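Local coordinates for protein VP5 (Halorubrum pleomorphic virus 2, PDB 6QGI) that is the envelope protein of a pleomorphic virus of haloarchaea and probably drives fusion of the viral membrane with that of its host, at residues F23-S28 against F113-N118; D76-A81 against D470-T475. All blocks are in the same frame, centred on the assembly; numbering follows the deposited sequence.

Contact 1 and contact 2 both tie a non-helical piece of chain to the helical part of VP5, but in different parts of the molecule. In contact 1 the loop 23-28 packs on helix 91-133 and is only partly buried. In contact 2, which is buried, helix 66-86 reaches the loop 470-475 with a lysine. The centre of contact 1 lies about 13 Å from the centre of the chain, that of contact 2 about 30 Å. The contact centres are about 32 Å apart and the nearest atoms about 14 Å, so the two do not touch. Helices 66-86 and 91-133 follow one another in sequence and link them. Neither contact includes N396, which carries the N-linked glycan, or its neighbours D393 and G395.

Contact 1 of 2, residues F23-S28 against F113-N118; sequences FEIVGS and FLKTWN
I25 points from the loop 23-28 at helix 91-133, and its CG1 branch enters beside K115 and T116. Its CG1 lies anti to the carbonyl carbon (chi1 -74°), which turns that branch toward the helix while CG2 faces the backbone of K115 more loosely, 4.2 Å from K115 O. The I25 side chain runs at about a right angle to that of K115, whose CB starts toward the loop before the chain turns its amine away; I25 CD1 is modelled too close to K115 CB, and its position is doubtful. Against T116 the two side chains meet at a slant: OG1 of T116 stands 3.7 Å from CG1 of I25, so the hydroxyl oxygen lies against the isoleucine. That oxygen has its polar partner within the helix, a hydrogen bond with the carbonyl of N112 one turn back. The T116 side chain also touches N55, T58 and I59 of helix 37-60. Segment 23-28 belongs to the loop leading from strand 11-13 to helix 37-60, and hydrogen bonds from F23 N to N112 OD1 and from S28 N to E119 OE2 hold it along helix 91-133. No hydrogen bond crosses between 23-28 and 113-118 themselves, so their direct contact is purely van der Waals.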
# COMPACT_ATOMS: atom_id res chain seq x y z
N PHE A 23 -4.19 4.40 12.45
CA PHE A 23 -3.07 3.57 11.99
C PHE A 23 -1.73 4.09 12.49
O PHE A 23 -1.57 5.30 12.69
CB PHE A 23 -3.08 3.53 10.45
CG PHE A 23 -2.65 2.25 9.78
CD1 PHE A 23 -3.15 1.02 10.20
CD2 PHE A 23 -1.80 2.27 8.67
CE1 PHE A 23 -2.75 -0.17 9.57
CE2 PHE A 23 -1.42 1.08 8.04
CZ PHE A 23 -1.90 -0.13 8.49
N GLU A 24 -0.77 3.18 12.69
CA GLU A 24 0.57 3.55 13.14
C GLU A 24 1.39 3.99 11.94
O GLU A 24 1.67 3.18 11.05
CB GLU A 24 1.25 2.39 13.89
CG GLU A 24 0.64 2.13 15.26
CD GLU A 24 1.21 0.97 16.05
OE1 GLU A 24 2.05 0.22 15.51
OE2 GLU A 24 0.83 0.83 17.23
N ILE A 25 1.73 5.28 11.89
CA ILE A 25 2.50 5.87 10.80
C ILE A 25 4.00 5.64 11.06
O ILE A 25 4.46 5.72 12.20
CB ILE A 25 2.12 7.37 10.58
CG1 ILE A 25 0.73 7.46 9.89
CG2 ILE A 25 3.17 8.13 9.74
CD1 ILE A 25 0.02 8.68 10.06
N VAL A 26 4.74 5.32 9.98
CA VAL A 26 6.19 5.10 9.99
C VAL A 26 6.87 6.44 10.28
O VAL A 26 6.80 7.36 9.46
CB VAL A 26 6.68 4.45 8.66
CG1 VAL A 26 8.19 4.32 8.61
CG2 VAL A 26 6.02 3.09 8.43
N GLY A 27 7.49 6.54 11.46
CA GLY A 27 8.17 7.73 11.94
C GLY A 27 9.32 8.18 11.06
O GLY A 27 9.92 7.36 10.34
N SER A 28 9.60 9.50 11.09
CA SER A 28 10.68 10.15 10.34
C SER A 28 12.03 9.48 10.65
O SER A 28 12.33 9.22 11.81
CB SER A 28 10.71 11.64 10.68
OG SER A 28 11.92 12.29 10.35
N PHE A 113 -4.36 10.01 6.66
CA PHE A 113 -3.87 10.44 5.35
C PHE A 113 -2.97 11.68 5.48
O PHE A 113 -1.94 11.76 4.81
CB PHE A 113 -5.07 10.73 4.44
CG PHE A 113 -4.76 11.30 3.07
CD1 PHE A 113 -4.38 10.47 2.03
CD2 PHE A 113 -4.90 12.65 2.82
CE1 PHE A 113 -4.09 11.00 0.77
CE2 PHE A 113 -4.61 13.18 1.56
CZ PHE A 113 -4.22 12.35 0.54
N LEU A 114 -3.35 12.64 6.33
CA LEU A 114 -2.59 13.88 6.50
C LEU A 114 -1.39 13.69 7.42
O LEU A 114 -0.39 14.38 7.22
CB LEU A 114 -3.48 15.03 7.00
CG LEU A 114 -4.59 15.45 6.02
CD1 LEU A 114 -5.58 16.40 6.66
CD2 LEU A 114 -4.01 15.97 4.71
N LYS A 115 -1.44 12.74 8.38
CA LYS A 115 -0.32 12.43 9.27
C LYS A 115 0.82 11.78 8.47
O LYS A 115 1.99 12.03 8.75
CB LYS A 115 -0.76 11.52 10.42
CG LYS A 115 -1.34 12.24 11.62
CD LYS A 115 -1.81 11.25 12.68
CE LYS A 115 -2.79 11.88 13.63
NZ LYS A 115 -2.15 12.92 14.49
N THR A 116 0.45 10.95 7.46
CA THR A 116 1.37 10.27 6.55
C THR A 116 2.14 11.32 5.74
O THR A 116 3.34 11.16 5.56
CB THR A 116 0.60 9.29 5.65
OG1 THR A 116 -0.18 8.41 6.46
CG2 THR A 116 1.51 8.46 4.74
N TRP A 117 1.44 12.39 5.29
CA TRP A 117 2.02 13.52 4.54
C TRP A 117 2.89 14.36 5.49
O TRP A 117 3.98 14.76 5.10
CB TRP A 117 0.93 14.39 3.87
CG TRP A 117 1.45 15.62 3.17
CD1 TRP A 117 1.56 16.87 3.69
CD2 TRP A 117 1.92 15.71 1.81
NE1 TRP A 117 2.07 17.73 2.75
CE2 TRP A 117 2.31 17.05 1.59
CE3 TRP A 117 2.06 14.78 0.77
CZ2 TRP A 117 2.82 17.49 0.37
CZ3 TRP A 117 2.57 15.23 -0.45
CH2 TRP A 117 2.93 16.56 -0.64
N ASN A 118 2.39 14.63 6.72
CA ASN A 118 3.09 15.41 7.74
C ASN A 118 4.42 14.77 8.14
O ASN A 118 5.42 15.48 8.18
CB ASN A 118 2.20 15.61 8.97
CG ASN A 118 1.09 16.60 8.74
OD1 ASN A 118 1.01 17.24 7.69
ND2 ASN A 118 0.19 16.73 9.70

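Contact 2 of 2, residues D76-A81 against D470-T475; sequences DAKIAA and DSNYIT
K78 crosses from helix 66-86 to the loop 470-475 on a stretched side chain: CG is anti to the carbonyl carbon at chi1 -75°, the chain is extended beyond it, and the amine arrives at N472, whose own CG lies between the backbone N and the carbonyl carbon and so places OD1 near that amine. There K78 NZ donates to the backbone carbonyl N472 O at 3.0 Å. The donor stands well above the carbonyl plane, 65° out of it, and the C=O...N angle is 115°, so the amine sits over the carbonyl instead of using a lone pair. The amide oxygen N472 OD1 is 2.6 Å from K78 NZ, but the angle is poor and this is no hydrogen bond; OD1 accepts instead from T469 N. N472 OD1 also lies in the plane of the Y473 ring, at its edge. The lysine crosses Y473 at about a right angle, K78 CD 4.1 Å from Y473 CB. T469 O and H468 ND1 also bond K78 NZ, so three acceptors grip the buried amine, which should offset much of the cost of burying its probable charge. Y473 stacks on H468 and sends its OH to E466 O. I246 and W249 of helix 225-253 touch the K78 side chain, W249 also bonding N472 O through NE1, while W479 of helix 476-496 touches K78 and meets the Y473 ring edge-to-face; the lysine thus joins helix 66-86 to the loop leading into helix 476-496.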
# COMPACT_ATOMS: atom_id res chain seq x y z
N ASP A 76 -21.78 2.42 9.50
CA ASP A 76 -21.77 3.07 10.82
C ASP A 76 -22.86 4.12 10.96
O ASP A 76 -23.44 4.26 12.04
CB ASP A 76 -20.41 3.72 11.10
CG ASP A 76 -19.26 2.76 11.36
OD1 ASP A 76 -19.52 1.55 11.57
OD2 ASP A 76 -18.10 3.22 11.37
N ALA A 77 -23.11 4.89 9.89
CA ALA A 77 -24.11 5.95 9.84
C ALA A 77 -25.52 5.37 9.91
O ALA A 77 -26.33 5.87 10.70
CB ALA A 77 -23.95 6.76 8.56
N LYS A 78 -25.80 4.31 9.12
CA LYS A 78 -27.10 3.64 9.09
C LYS A 78 -27.40 2.95 10.43
O LYS A 78 -28.51 3.10 10.92
CB LYS A 78 -27.21 2.65 7.93
CG LYS A 78 -27.41 3.34 6.59
CD LYS A 78 -27.51 2.37 5.42
CE LYS A 78 -27.46 3.13 4.12
NZ LYS A 78 -27.56 2.21 2.97
N ILE A 79 -26.39 2.25 11.04
CA ILE A 79 -26.55 1.56 12.33
C ILE A 79 -26.96 2.58 13.41
O ILE A 79 -27.98 2.35 14.08
CB ILE A 79 -25.29 0.74 12.73
CG1 ILE A 79 -25.21 -0.54 11.87
CG2 ILE A 79 -25.29 0.37 14.23
CD1 ILE A 79 -23.87 -1.16 11.79
N ALA A 80 -26.23 3.70 13.53
CA ALA A 80 -26.51 4.78 14.49
C ALA A 80 -27.88 5.41 14.24
O ALA A 80 -28.57 5.75 15.20
CB ALA A 80 -25.43 5.84 14.42
N ALA A 81 -28.28 5.54 12.96
CA ALA A 81 -29.58 6.08 12.57
C ALA A 81 -30.69 5.11 12.97
O ALA A 81 -31.75 5.56 13.39
CB ALA A 81 -29.62 6.35 11.07
N ASP A 470 -28.34 5.43 -0.78
CA ASP A 470 -29.30 6.13 0.07
C ASP A 470 -30.63 5.37 0.20
O ASP A 470 -31.41 5.69 1.08
CB ASP A 470 -29.56 7.57 -0.44
CG ASP A 470 -29.62 7.77 -1.95
OD1 ASP A 470 -29.89 6.79 -2.67
OD2 ASP A 470 -29.43 8.93 -2.40
N SER A 471 -30.92 4.40 -0.67
CA SER A 471 -32.19 3.66 -0.57
C SER A 471 -32.04 2.20 -0.09
O SER A 471 -33.05 1.54 0.15
CB SER A 471 -32.94 3.70 -1.90
OG SER A 471 -32.17 3.12 -2.94
N ASN A 472 -30.80 1.68 0.07
CA ASN A 472 -30.63 0.28 0.47
C ASN A 472 -30.37 0.09 1.98
O ASN A 472 -30.28 1.07 2.73
CB ASN A 472 -29.52 -0.40 -0.36
CG ASN A 472 -28.16 0.19 -0.24
OD1 ASN A 472 -27.88 0.99 0.64
ND2 ASN A 472 -27.31 -0.21 -1.14
N TYR A 473 -30.28 -1.20 2.42
CA TYR A 473 -30.08 -1.68 3.81
C TYR A 473 -31.19 -1.13 4.71
O TYR A 473 -30.94 -0.52 5.76
CB TYR A 473 -28.66 -1.36 4.31
CG TYR A 473 -27.62 -2.24 3.66
CD1 TYR A 473 -27.28 -3.47 4.21
CD2 TYR A 473 -27.00 -1.87 2.47
CE1 TYR A 473 -26.35 -4.31 3.60
CE2 TYR A 473 -26.03 -2.68 1.87
CZ TYR A 473 -25.72 -3.90 2.44
OH TYR A 473 -24.80 -4.73 1.86
N ILE A 474 -32.43 -1.36 4.26
CA ILE A 474 -33.67 -0.94 4.91
C ILE A 474 -34.44 -2.18 5.39
O ILE A 474 -35.54 -2.04 5.93
CB ILE A 474 -34.50 -0.04 3.95
CG1 ILE A 474 -34.93 -0.81 2.66
CG2 ILE A 474 -33.73 1.25 3.61
CD1 ILE A 474 -36.12 -0.19 1.87
N THR A 475 -33.85 -3.38 5.20
CA THR A 475 -34.43 -4.66 5.63
C THR A 475 -33.42 -5.42 6.48
O THR A 475 -32.21 -5.23 6.32
CB THR A 475 -34.90 -5.53 4.43
OG1 THR A 475 -33.79 -6.17 3.79
CG2 THR A 475 -35.74 -4.77 3.41